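PDB 5DU9: CDA peptide synthetase I from Streptomyces coelicolor, which belongs to the peptide synthetases and is represented here by its condensation domain, a two-lobed fold of the CoA-dependent acyltransferase clan. Local coordinates for residues S65-D70 / P135-H140; A273-F278 / E426-F431; V288-P293 / P362-M367; T295-A300 / G307-R312. The protein carries 1 engineered substitution. All blocks are in the same frame, centred on the assembly; numbering follows the deposited sequence. Where two conformers were deposited one is given.

Interaction 1: S65-D70 / P135-H140; sequences SRFLTD and PGLSSH
Ser65 and Leu137 are joined through one ordered water. It donates to Ser65 O at 2.8 Å and accepts from Leu137 N at 3.0 Å, so the backbones are tied without a direct bond between them. Beside the water, Pro135 CA turns its hydrogen to the same carbonyl, a CA-H...O contact of 3.5 Å from Pro135 CA to Ser65 O. Leu137 centres an inverse gamma turn, closed by a weak bond from Ser138 N to Gly136 O.

The apolar part has two pieces. Arg66 and Pro135 run side by side in the same direction, with Arg66 CD 3.8 Å from Pro135 CD. The guanidinium lies farther on, where its NH1 bonds Asp133 O. Leu137 CD1 comes in at the edge of the Phe67 ring and in its plane, 3.8 Å from Phe67 CE1. With chi1 near -61°, Phe67 CG sits beside its backbone N, and the ring reaches back along the strand to this methyl.

Strand 65-69 forms a hairpin with strand 75-79. The contact is thus the first strand of a hairpin packed against the turn that leads into strand 138-146 of the six-stranded mixed sheet of a condensation domain.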
loop_
_atom_site.group_PDB
_atom_site.type_symbol
_atom_site.label_atom_id
_atom_site.label_comp_id
_atom_site.label_asym_id
_atom_site.label_seq_id
_atom_site.Cartn_x
_atom_site.Cartn_y
_atom_site.Cartn_z
ATOM N N SER A 65 10.671 14.973 8.189
ATOM C CA SER A 65 10.288 14.811 9.581
ATOM C C SER A 65 11.090 13.728 10.286
ATOM O O SER A 65 11.586 12.788 9.663
ATOM C CB SER A 65 8.798 14.492 9.682
ATOM O OG SER A 65 8.012 15.610 9.306
ATOM N N ARG A 66 11.224 13.890 11.597
ATOM C CA ARG A 66 11.743 12.842 12.458
ATOM C C ARG A 66 10.788 12.666 13.626
ATOM O O ARG A 66 9.860 13.461 13.799
ATOM C CB ARG A 66 13.144 13.178 12.951
ATOM C CG ARG A 66 13.231 14.428 13.805
ATOM C CD ARG A 66 14.682 14.739 14.066
ATOM N NE ARG A 66 14.884 15.755 15.092
ATOM C CZ ARG A 66 15.893 15.751 15.959
ATOM N NH1 ARG A 66 16.793 14.776 15.943
ATOM N NH2 ARG A 66 16.000 16.721 16.854
ATOM N N PHE A 67 11.017 11.630 14.424
ATOM C CA PHE A 67 10.133 11.306 15.531
ATOM C C PHE A 67 10.920 11.151 16.821
ATOM O O PHE A 67 11.902 10.411 16.886
ATOM C CB PHE A 67 9.340 10.043 15.208
ATOM C CG PHE A 67 8.470 10.194 13.998
ATOM C CD1 PHE A 67 9.008 10.077 12.724
ATOM C CD2 PHE A 67 7.125 10.498 14.128
ATOM C CE1 PHE A 67 8.219 10.247 11.608
ATOM C CE2 PHE A 67 6.329 10.667 13.014
ATOM C CZ PHE A 67 6.875 10.537 11.752
ATOM N N LEU A 68 10.475 11.880 17.839
ATOM C CA LEU A 68 11.146 11.933 19.128
ATOM C C LEU A 68 10.149 11.598 20.227
ATOM O O LEU A 68 8.949 11.521 19.974
ATOM C CB LEU A 68 11.749 13.320 19.353
ATOM C CG LEU A 68 12.645 13.849 18.230
ATOM C CD1 LEU A 68 12.890 15.339 18.402
ATOM C CD2 LEU A 68 13.963 13.093 18.196
ATOM N N THR A 69 10.649 11.394 21.442
ATOM C CA THR A 69 9.797 11.143 22.599
ATOM C C THR A 69 9.918 12.288 23.593
ATOM O O THR A 69 10.996 12.861 23.758
ATOM C CB THR A 69 10.163 9.826 23.304
ATOM O OG1 THR A 69 11.565 9.814 23.598
ATOM C CG2 THR A 69 9.822 8.632 22.425
ATOM N N ASP A 70 8.814 12.624 24.256
ATOM C CA ASP A 70 8.837 13.687 25.254
ATOM C C ASP A 70 9.225 13.120 26.619
ATOM O O ASP A 70 9.628 11.962 26.728
ATOM C CB ASP A 70 7.484 14.413 25.320
ATOM C CG ASP A 70 6.326 13.503 25.692
ATOM O OD1 ASP A 70 6.539 12.462 26.349
ATOM O OD2 ASP A 70 5.180 13.849 25.334
ATOM N N PRO A 135 16.104 12.763 10.634
ATOM C CA PRO A 135 15.102 13.225 9.668
ATOM C C PRO A 135 15.382 12.768 8.236
ATOM O O PRO A 135 16.534 12.552 7.871
ATOM C CB PRO A 135 15.186 14.748 9.778
ATOM C CG PRO A 135 16.570 15.017 10.232
ATOM C CD PRO A 135 16.938 13.872 11.132
ATOM N N GLY A 136 14.327 12.622 7.443
ATOM C CA GLY A 136 14.461 12.182 6.064
ATOM C C GLY A 136 14.425 10.671 5.980
ATOM O O GLY A 136 15.411 10.023 5.631
ATOM N N LEU A 137 13.266 10.114 6.299
ATOM C CA LEU A 137 13.120 8.674 6.439
ATOM C C LEU A 137 12.771 8.037 5.103
ATOM O O LEU A 137 11.755 7.356 4.958
ATOM C CB LEU A 137 12.065 8.364 7.495
ATOM C CG LEU A 137 12.543 8.781 8.889
ATOM C CD1 LEU A 137 11.383 9.023 9.835
ATOM C CD2 LEU A 137 13.483 7.730 9.462
ATOM N N SER A 138 13.629 8.271 4.122
ATOM C CA SER A 138 13.441 7.683 2.809
ATOM C C SER A 138 14.777 7.439 2.132
ATOM O O SER A 138 15.823 7.920 2.583
ATOM C CB SER A 138 12.549 8.575 1.940
ATOM O OG SER A 138 13.156 9.829 1.688
ATOM N N SER A 139 14.720 6.677 1.046
ATOM C CA SER A 139 15.893 6.284 0.285
ATOM C C SER A 139 15.522 6.337 -1.190
ATOM O O SER A 139 14.498 5.785 -1.588
ATOM C CB SER A 139 16.350 4.883 0.694
ATOM O OG SER A 139 17.499 4.476 -0.025
ATOM N N HIS A 140 16.347 7.009 -1.988
ATOM C CA HIS A 140 16.028 7.268 -3.387
ATOM C C HIS A 140 17.157 6.829 -4.301
ATOM O O HIS A 140 18.321 7.153 -4.065
ATOM C CB HIS A 140 15.746 8.756 -3.602
ATOM C CG HIS A 140 14.669 9.299 -2.719
ATOM N ND1 HIS A 140 13.415 9.627 -3.190
ATOM C CD2 HIS A 140 14.654 9.569 -1.392
ATOM C CE1 HIS A 140 12.678 10.079 -2.193
ATOM N NE2 HIS A 140 13.404 10.052 -1.091
HETATM O O HOH W 1 11.066 11.962 7.053
#

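Interaction 2: A273-F278 / E426-F431; sequences AGVAAF and ERFVRF
Phe278 of helix 267-283 meets Phe428 and Phe431 of helix 418-437 in an aromatic cluster at a helix-helix crossing. The axes of the two short helical segments come within 10.0 Å of each other, at 113°, a steep crossing filled largely by the three rings.

Phe278 is the centrepiece. Its CG lies anti to the backbone N (chi1 -180°), which carries the ring away from its own helix and over to the backbone of the other. Phe428 CB sits almost straight above the centre of that ring, 4.1 Å from the centroid of Phe278, in a CH-pi contact. The Phe428 ring follows as a T-shaped partner, its edge turned to the face of Phe278 with the planes at 74° and the centroids 5.5 Å apart. Phe431 comes from another direction: its CD2 lies at the rim of the Phe278 ring, in plane, 3.9 Å from Phe278 CD1. Arg427 adds the aliphatic part of its chain at the edge, CG lying 4.1 Å from Phe278 CE1.

Toward the N-terminal side of the segment the Phe428 ring reaches Val275, whose CG2 is 3.6 Å from Phe428 CZ, while the Gly274 backbone lies at the ring's edge. Ala277 CB faces Phe431 CE2 at 4.2 Å. Leu448, in the closing loop of the chain, packs against both Phe278 and Phe431.

Nearly all of this is apolar, carbon against carbon or against an aromatic ring. Shape and burial therefore hold the two helices together, and the steeply inclined rings probably limit how Phe278 and Phe428 can turn.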
loop_
_atom_site.group_PDB
_atom_site.type_symbol
_atom_site.label_atom_id
_atom_site.label_comp_id
_atom_site.label_asym_id
_atom_site.label_seq_id
_atom_site.Cartn_x
_atom_site.Cartn_y
_atom_site.Cartn_z
ATOM N N ALA A 273 -14.108 -10.332 -4.054
ATOM C CA ALA A 273 -14.990 -11.496 -4.109
ATOM C C ALA A 273 -14.227 -12.737 -4.571
ATOM O O ALA A 273 -14.459 -13.842 -4.076
ATOM C CB ALA A 273 -16.171 -11.224 -5.031
ATOM N N GLY A 274 -13.308 -12.551 -5.514
ATOM C CA GLY A 274 -12.480 -13.639 -5.999
ATOM C C GLY A 274 -11.599 -14.229 -4.913
ATOM O O GLY A 274 -11.462 -15.445 -4.815
ATOM N N VAL A 275 -10.992 -13.371 -4.099
ATOM C CA VAL A 275 -10.193 -13.848 -2.978
ATOM C C VAL A 275 -11.084 -14.593 -1.984
ATOM O O VAL A 275 -10.724 -15.664 -1.509
ATOM C CB VAL A 275 -9.451 -12.693 -2.266
ATOM C CG1 VAL A 275 -8.677 -13.216 -1.064
ATOM C CG2 VAL A 275 -8.505 -11.996 -3.225
ATOM N N ALA A 276 -12.252 -14.036 -1.678
ATOM C CA ALA A 276 -13.180 -14.686 -0.757
ATOM C C ALA A 276 -13.583 -16.067 -1.266
ATOM O O ALA A 276 -13.603 -17.036 -0.511
ATOM C CB ALA A 276 -14.414 -13.821 -0.549
ATOM N N ALA A 277 -13.904 -16.149 -2.554
ATOM C CA ALA A 277 -14.286 -17.411 -3.174
ATOM C C ALA A 277 -13.129 -18.405 -3.160
ATOM O O ALA A 277 -13.323 -19.597 -2.921
ATOM C CB ALA A 277 -14.759 -17.170 -4.601
ATOM N N PHE A 278 -11.927 -17.902 -3.419
ATOM C CA PHE A 278 -10.718 -18.724 -3.400
ATOM C C PHE A 278 -10.473 -19.320 -2.014
ATOM O O PHE A 278 -10.183 -20.510 -1.878
ATOM C CB PHE A 278 -9.514 -17.886 -3.842
ATOM C CG PHE A 278 -8.213 -18.640 -3.859
ATOM C CD1 PHE A 278 -7.960 -19.591 -4.833
ATOM C CD2 PHE A 278 -7.238 -18.385 -2.912
ATOM C CE1 PHE A 278 -6.761 -20.281 -4.859
ATOM C CE2 PHE A 278 -6.035 -19.072 -2.930
ATOM C CZ PHE A 278 -5.800 -20.024 -3.906
ATOM N N GLU A 426 -0.256 -18.138 -8.828
ATOM C CA GLU A 426 -0.707 -18.624 -10.127
ATOM C C GLU A 426 -2.049 -19.350 -9.996
ATOM O O GLU A 426 -2.940 -19.180 -10.830
ATOM C CB GLU A 426 0.337 -19.549 -10.754
ATOM C CG GLU A 426 -0.054 -20.083 -12.132
ATOM C CD GLU A 426 -0.400 -18.980 -13.117
ATOM O OE1 GLU A 426 0.482 -18.147 -13.415
ATOM O OE2 GLU A 426 -1.557 -18.942 -13.588
ATOM N N ARG A 427 -2.186 -20.147 -8.939
ATOM C CA ARG A 427 -3.432 -20.861 -8.673
ATOM C C ARG A 427 -4.588 -19.892 -8.467
ATOM O O ARG A 427 -5.687 -20.090 -8.992
ATOM C CB ARG A 427 -3.290 -21.753 -7.442
ATOM C CG ARG A 427 -4.475 -22.672 -7.214
ATOM C CD ARG A 427 -4.302 -23.500 -5.954
ATOM N NE ARG A 427 -3.051 -24.251 -5.969
ATOM C CZ ARG A 427 -2.433 -24.707 -4.883
ATOM N NH1 ARG A 427 -2.942 -24.486 -3.677
ATOM N NH2 ARG A 427 -1.297 -25.380 -5.003
ATOM N N PHE A 428 -4.338 -18.840 -7.694
ATOM C CA PHE A 428 -5.374 -17.864 -7.412
ATOM C C PHE A 428 -5.814 -17.134 -8.673
ATOM O O PHE A 428 -7.005 -16.999 -8.932
ATOM C CB PHE A 428 -4.899 -16.844 -6.380
ATOM C CG PHE A 428 -5.728 -15.600 -6.359
ATOM C CD1 PHE A 428 -7.039 -15.636 -5.915
ATOM C CD2 PHE A 428 -5.208 -14.400 -6.797
ATOM C CE1 PHE A 428 -7.811 -14.501 -5.910
ATOM C CE2 PHE A 428 -5.977 -13.257 -6.788
ATOM C CZ PHE A 428 -7.282 -13.311 -6.344
ATOM N N VAL A 429 -4.853 -16.661 -9.462
ATOM C CA VAL A 429 -5.188 -15.893 -10.656
ATOM C C VAL A 429 -5.973 -16.750 -11.656
ATOM O O VAL A 429 -6.876 -16.244 -12.325
ATOM C CB VAL A 429 -3.926 -15.311 -11.334
ATOM C CG1 VAL A 429 -4.261 -14.714 -12.701
ATOM C CG2 VAL A 429 -3.297 -14.243 -10.448
ATOM N N ARG A 430 -5.645 -18.037 -11.755
ATOM C CA ARG A 430 -6.377 -18.930 -12.653
ATOM C C ARG A 430 -7.829 -19.081 -12.192
ATOM O O ARG A 430 -8.758 -19.033 -12.999
ATOM C CB ARG A 430 -5.703 -20.302 -12.736
ATOM C CG ARG A 430 -6.487 -21.320 -13.563
ATOM C CD ARG A 430 -5.695 -22.598 -13.808
ATOM N NE ARG A 430 -5.113 -23.136 -12.582
ATOM C CZ ARG A 430 -4.515 -24.320 -12.489
ATOM N NH1 ARG A 430 -4.421 -25.109 -13.552
ATOM N NH2 ARG A 430 -4.016 -24.719 -11.327
ATOM N N PHE A 431 -8.021 -19.258 -10.889
ATOM C CA PHE A 431 -9.360 -19.400 -10.327
ATOM C C PHE A 431 -10.153 -18.102 -10.491
ATOM O O PHE A 431 -11.310 -18.123 -10.912
ATOM C CB PHE A 431 -9.271 -19.800 -8.852
ATOM C CG PHE A 431 -10.582 -20.240 -8.249
ATOM C CD1 PHE A 431 -11.254 -21.347 -8.742
ATOM C CD2 PHE A 431 -11.127 -19.557 -7.174
ATOM C CE1 PHE A 431 -12.455 -21.759 -8.177
ATOM C CE2 PHE A 431 -12.321 -19.966 -6.609
ATOM C CZ PHE A 431 -12.983 -21.067 -7.111
#

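Interaction 3: V288-P293 / P362-M367; sequences VVVSVP and PTVNVM
Ser291 grips both sides of Thr363 with its backbone. Ser291 N donates to Pro362 O at 2.9 Å, nearly straight at 172°, though it comes in from above the plane of that carbonyl. Val364 N gives the second bond, 2.8 Å to Ser291 O, and here the donor lies almost on the extension of the carbonyl bond (174°). Thr363 CA adds a CA-H...O contact to the same oxygen.

This is a single bridge of parallel type between strands whose axes diverge by 41°. It stitches strand 287-294, paired on another edge with strand 311-318, to strand 363-366 at the margin of the mixed sheet that also holds strand 393-398. The pairing does not run on: Pro293 has no N-H to offer, and its CD instead lies 3.2 Å from Val364 O.

Beyond it, the Pro293 ring crosses Asn365 at about a right angle, with Pro293 CG 3.8 Å from Asn365 OD1. At the other end, Val290 CB meets Val364 CG2, which chi1 sets beside its own backbone N, at 4.1 Å, and Val290 CG1 approaches Pro362 CG at 4.3 Å. Thr363 CG2 touches Pro293 CD, while Thr363 OG1 turns to Arg312 NH1 and Ser291 OG to Gly361 N.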
loop_
_atom_site.group_PDB
_atom_site.type_symbol
_atom_site.label_atom_id
_atom_site.label_comp_id
_atom_site.label_asym_id
_atom_site.label_seq_id
_atom_site.Cartn_x
_atom_site.Cartn_y
_atom_site.Cartn_z
ATOM N N VAL A 288 -15.502 -16.376 5.776
ATOM C CA VAL A 288 -14.154 -15.993 5.398
ATOM C C VAL A 288 -13.907 -14.546 5.788
ATOM O O VAL A 288 -14.815 -13.709 5.752
ATOM C CB VAL A 288 -13.907 -16.187 3.887
ATOM C CG1 VAL A 288 -14.040 -17.660 3.519
ATOM C CG2 VAL A 288 -14.868 -15.345 3.067
ATOM N N VAL A 289 -12.672 -14.268 6.184
ATOM C CA VAL A 289 -12.247 -12.913 6.496
ATOM C C VAL A 289 -11.130 -12.504 5.552
ATOM O O VAL A 289 -10.181 -13.261 5.338
ATOM C CB VAL A 289 -11.761 -12.793 7.952
ATOM C CG1 VAL A 289 -11.347 -11.364 8.268
ATOM C CG2 VAL A 289 -12.850 -13.253 8.907
ATOM N N VAL A 290 -11.273 -11.322 4.966
ATOM C CA VAL A 290 -10.161 -10.672 4.297
ATOM C C VAL A 290 -10.011 -9.297 4.918
ATOM O O VAL A 290 -10.959 -8.763 5.489
ATOM C CB VAL A 290 -10.370 -10.567 2.777
ATOM C CG1 VAL A 290 -10.512 -11.963 2.171
ATOM C CG2 VAL A 290 -11.575 -9.718 2.447
ATOM N N SER A 291 -8.812 -8.738 4.828
ATOM C CA SER A 291 -8.557 -7.402 5.349
ATOM C C SER A 291 -8.423 -6.429 4.195
ATOM O O SER A 291 -7.780 -6.728 3.186
ATOM C CB SER A 291 -7.298 -7.387 6.221
ATOM O OG SER A 291 -7.443 -8.236 7.355
ATOM N N VAL A 292 -9.042 -5.264 4.353
ATOM C CA VAL A 292 -9.109 -4.272 3.301
ATOM C C VAL A 292 -8.497 -2.957 3.779
ATOM O O VAL A 292 -8.881 -2.439 4.822
ATOM C CB VAL A 292 -10.574 -4.042 2.861
ATOM C CG1 VAL A 292 -10.653 -2.996 1.768
ATOM C CG2 VAL A 292 -11.191 -5.352 2.391
ATOM N N PRO A 293 -7.527 -2.417 3.027
ATOM C CA PRO A 293 -7.053 -1.074 3.370
ATOM C C PRO A 293 -7.987 0.029 2.874
ATOM O O PRO A 293 -8.599 -0.104 1.813
ATOM C CB PRO A 293 -5.689 -0.985 2.673
ATOM C CG PRO A 293 -5.690 -2.041 1.620
ATOM C CD PRO A 293 -6.865 -2.953 1.823
ATOM N N PRO A 362 -6.094 -12.415 4.755
ATOM C CA PRO A 362 -5.135 -11.820 3.821
ATOM C C PRO A 362 -5.526 -10.387 3.503
ATOM O O PRO A 362 -6.709 -10.108 3.341
ATOM C CB PRO A 362 -5.238 -12.714 2.582
ATOM C CG PRO A 362 -6.550 -13.417 2.716
ATOM C CD PRO A 362 -6.758 -13.599 4.186
ATOM N N THR A 363 -4.557 -9.484 3.445
ATOM C CA THR A 363 -4.845 -8.120 3.041
ATOM C C THR A 363 -5.005 -8.084 1.532
ATOM O O THR A 363 -4.108 -8.504 0.804
ATOM C CB THR A 363 -3.739 -7.142 3.473
ATOM O OG1 THR A 363 -3.623 -7.150 4.902
ATOM C CG2 THR A 363 -4.060 -5.724 3.003
ATOM N N VAL A 364 -6.157 -7.603 1.071
ATOM C CA VAL A 364 -6.420 -7.463 -0.356
ATOM C C VAL A 364 -6.371 -5.985 -0.708
ATOM O O VAL A 364 -7.293 -5.228 -0.405
ATOM C CB VAL A 364 -7.779 -8.061 -0.750
ATOM C CG1 VAL A 364 -7.997 -7.945 -2.261
ATOM C CG2 VAL A 364 -7.854 -9.513 -0.310
ATOM N N ASN A 365 -5.275 -5.596 -1.353
ATOM C CA ASN A 365 -4.975 -4.209 -1.655
ATOM C C ASN A 365 -4.992 -3.975 -3.158
ATOM O O ASN A 365 -3.975 -4.152 -3.833
ATOM C CB ASN A 365 -3.607 -3.843 -1.064
ATOM C CG ASN A 365 -3.229 -2.396 -1.293
ATOM O OD1 ASN A 365 -4.032 -1.593 -1.761
ATOM N ND2 ASN A 365 -1.993 -2.054 -0.947
ATOM N N VAL A 366 -6.160 -3.606 -3.677
ATOM C CA VAL A 366 -6.301 -3.243 -5.076
ATOM C C VAL A 366 -6.001 -1.759 -5.147
ATOM O O VAL A 366 -6.834 -0.931 -4.779
ATOM C CB VAL A 366 -7.704 -3.552 -5.619
ATOM C CG1 VAL A 366 -7.774 -3.240 -7.114
ATOM C CG2 VAL A 366 -8.067 -5.006 -5.365
ATOM N N MET A 367 -4.799 -1.418 -5.594
ATOM C CA MET A 367 -4.375 -0.027 -5.557
ATOM C C MET A 367 -5.200 0.803 -6.528
ATOM O O MET A 367 -5.556 0.337 -7.615
ATOM C CB MET A 367 -2.885 0.102 -5.870
ATOM C CG MET A 367 -1.998 -0.418 -4.751
ATOM S SD MET A 367 -0.277 0.099 -4.896
ATOM C CE MET A 367 -0.394 1.824 -4.423
#

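Interaction 4: T295-A300 / G307-R312; sequences TGRYGA and GMVSNR. With UM2 ((2S)-2-amino-N-butyl-propanamide), chain E.
Arg297 and Val309 make the tight half of this contact, where a loop beginning with an ST turn is folded against the approach to strand 311-318. In the turn, Thr295 OG1 accepts from Arg297 N at 3.2 Å.

Val309 CG2 does most of the touching. It stands over one face of the Arg297 guanidinium, shifted toward the rim, 3.6 Å from Arg297 NE; the two side chains cross at about a right angle. The same methyl presses against Thr295 O at 3.4 Å, and Ser310 CA makes a CA-H...O contact with Thr295 O at 3.3 Å. The Arg297 chain is extended from CG to NE, and this reach brings its head past the valine to Gly307, whose O lies at the guanidinium edge. The charge is met by Asp162 in a salt bridge, and Ala302 O and Thr305 O take NH1. Asp162 is the aspartate of the HHxxxDG motif of condensation domains, so Arg297 probably helps to set that loop in place; Asp162 also accepts from Val309 N.

The looser side is that of the Thr295 side chain: Thr295 CB is directed away from 307-312, and the residue is exposed. Gly296, at positive phi, passes Val309 O with its CA 3.8 Å away.

Met308, just before Val309, and Arg312, at the end of the segment, reach the pocket holding (2S)-2-amino-N-butyl-propanamide, which is hydrogen-bonded to His158 NE2; both pack against it. Met308 CE lies 3.9 Å from ligand NCL, and ligand CCP sits over the centre of the Arg312 guanidinium, 3.7 Å from Arg312 NH1.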
loop_
_atom_site.group_PDB
_atom_site.type_symbol
_atom_site.label_atom_id
_atom_site.label_comp_id
_atom_site.label_asym_id
_atom_site.label_seq_id
_atom_site.Cartn_x
_atom_site.Cartn_y
_atom_site.Cartn_z
ATOM N N THR A 295 -7.887 4.580 2.797
ATOM C CA THR A 295 -6.849 5.603 2.869
ATOM C C THR A 295 -6.821 6.343 4.198
ATOM O O THR A 295 -5.785 6.870 4.591
ATOM C CB THR A 295 -6.999 6.652 1.759
ATOM O OG1 THR A 295 -8.212 7.391 1.946
ATOM C CG2 THR A 295 -6.999 5.988 0.390
ATOM N N GLY A 296 -7.960 6.397 4.880
ATOM C CA GLY A 296 -8.057 7.157 6.114
ATOM C C GLY A 296 -8.021 8.660 5.882
ATOM O O GLY A 296 -7.788 9.439 6.810
ATOM N N ARG A 297 -8.255 9.068 4.637
ATOM C CA ARG A 297 -8.240 10.480 4.264
ATOM C C ARG A 297 -9.652 11.013 4.084
ATOM O O ARG A 297 -10.388 10.571 3.204
ATOM C CB ARG A 297 -7.422 10.676 2.987
ATOM C CG ARG A 297 -5.960 10.371 3.212
ATOM C CD ARG A 297 -5.163 10.162 1.935
ATOM N NE ARG A 297 -3.814 9.752 2.302
ATOM C CZ ARG A 297 -2.830 10.590 2.608
ATOM N NH1 ARG A 297 -3.022 11.901 2.551
ATOM N NH2 ARG A 297 -1.646 10.116 2.970
ATOM N N TYR A 298 -10.017 11.965 4.939
ATOM C CA TYR A 298 -11.354 12.536 4.948
ATOM C C TYR A 298 -11.287 14.040 4.729
ATOM O O TYR A 298 -10.759 14.779 5.557
ATOM C CB TYR A 298 -12.052 12.189 6.264
ATOM C CG TYR A 298 -12.039 10.703 6.491
ATOM C CD1 TYR A 298 -12.922 9.873 5.815
ATOM C CD2 TYR A 298 -11.107 10.119 7.335
ATOM C CE1 TYR A 298 -12.892 8.506 5.995
ATOM C CE2 TYR A 298 -11.072 8.753 7.522
ATOM C CZ TYR A 298 -11.964 7.953 6.849
ATOM O OH TYR A 298 -11.929 6.587 7.031
ATOM N N GLY A 299 -11.808 14.474 3.588
ATOM C CA GLY A 299 -11.815 15.880 3.232
ATOM C C GLY A 299 -10.696 16.213 2.269
ATOM O O GLY A 299 -9.773 15.422 2.074
ATOM N N ALA A 300 -10.778 17.397 1.671
ATOM C CA ALA A 300 -9.855 17.787 0.611
ATOM C C ALA A 300 -8.422 17.930 1.110
ATOM O O ALA A 300 -7.479 17.518 0.431
ATOM C CB ALA A 300 -10.317 19.089 -0.025
ATOM N N GLY A 307 1.855 11.618 3.833
ATOM C CA GLY A 307 1.965 11.156 5.199
ATOM C C GLY A 307 1.609 9.692 5.307
ATOM O O GLY A 307 1.685 8.948 4.332
ATOM N N MET A 308 1.237 9.289 6.515
ATOM C CA MET A 308 0.837 7.925 6.808
ATOM C C MET A 308 -0.438 7.981 7.637
ATOM O O MET A 308 -0.394 8.332 8.816
ATOM C CB MET A 308 1.956 7.191 7.554
ATOM C CG MET A 308 1.533 5.914 8.258
ATOM S SD MET A 308 0.605 4.793 7.201
ATOM C CE MET A 308 0.776 3.253 8.108
ATOM N N VAL A 309 -1.572 7.668 7.012
ATOM C CA VAL A 309 -2.862 7.708 7.703
ATOM C C VAL A 309 -3.737 6.505 7.389
ATOM O O VAL A 309 -4.845 6.398 7.903
ATOM C CB VAL A 309 -3.668 8.985 7.348
ATOM C CG1 VAL A 309 -3.121 10.180 8.094
ATOM C CG2 VAL A 309 -3.670 9.228 5.852
ATOM N N SER A 310 -3.236 5.591 6.563
ATOM C CA SER A 310 -4.042 4.471 6.109
ATOM C C SER A 310 -4.535 3.589 7.257
ATOM O O SER A 310 -3.913 3.495 8.322
ATOM C CB SER A 310 -3.256 3.628 5.107
ATOM O OG SER A 310 -2.043 3.182 5.669
ATOM N N ASN A 311 -5.673 2.952 7.007
ATOM C CA ASN A 311 -6.347 2.098 7.966
ATOM C C ASN A 311 -6.577 0.739 7.315
ATOM O O ASN A 311 -6.616 0.641 6.093
ATOM C CB ASN A 311 -7.668 2.743 8.397
ATOM C CG ASN A 311 -8.292 2.085 9.612
ATOM O OD1 ASN A 311 -7.614 1.476 10.440
ATOM N ND2 ASN A 311 -9.604 2.225 9.734
ATOM N N ARG A 312 -6.693 -0.302 8.125
ATOM C CA ARG A 312 -6.992 -1.638 7.622
ATOM C C ARG A 312 -8.127 -2.232 8.432
ATOM O O ARG A 312 -8.048 -2.288 9.655
ATOM C CB ARG A 312 -5.760 -2.531 7.691
ATOM C CG ARG A 312 -6.034 -3.979 7.320
ATOM C CD ARG A 312 -4.753 -4.704 6.957
ATOM N NE ARG A 312 -3.720 -4.517 7.969
ATOM C CZ ARG A 312 -2.446 -4.859 7.812
ATOM N NH1 ARG A 312 -2.034 -5.411 6.676
ATOM N NH2 ARG A 312 -1.578 -4.644 8.790
HETATM C CCH UM2 E . -1.428 -0.048 12.222
HETATM C CCI UM2 E . -0.715 0.732 11.133
HETATM C CCJ UM2 E . 0.483 -0.023 10.550
HETATM C CCK UM2 E . 0.084 -1.059 9.499
HETATM N NCL UM2 E . -0.106 -0.513 8.161
HETATM C CCM UM2 E . 0.340 -1.140 7.071
HETATM O OCN UM2 E . 1.293 -1.906 7.083
HETATM C CCO UM2 E . -0.406 -0.891 5.790
HETATM C CCP UM2 E . -1.554 -1.889 5.672
HETATM N NCQ UM2 E . 0.492 -1.081 4.634
#

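How the interactions relate
Along the chain interaction 1 closes before the others open; interaction 4 is nested inside the loop of interaction 3, and that inside the loop of interaction 2. Interactions 1 and 2 lie on opposite sides of the chain's centre, their centres 39 Å apart. Interactions 2 and 3 touch: Val275 of helix 267-283 packs on Val290 and Val364, so the helix layer rests directly on the bridged strands. Interactions 3 and 4 share the pairing of strands 287-294 and 311-318, and Ser291 packs on Arg312. A continuous path thus runs from the helix crossing to the ligand pocket, while interaction 1 stays separate, its nearest atoms about 7 Å from interaction 4.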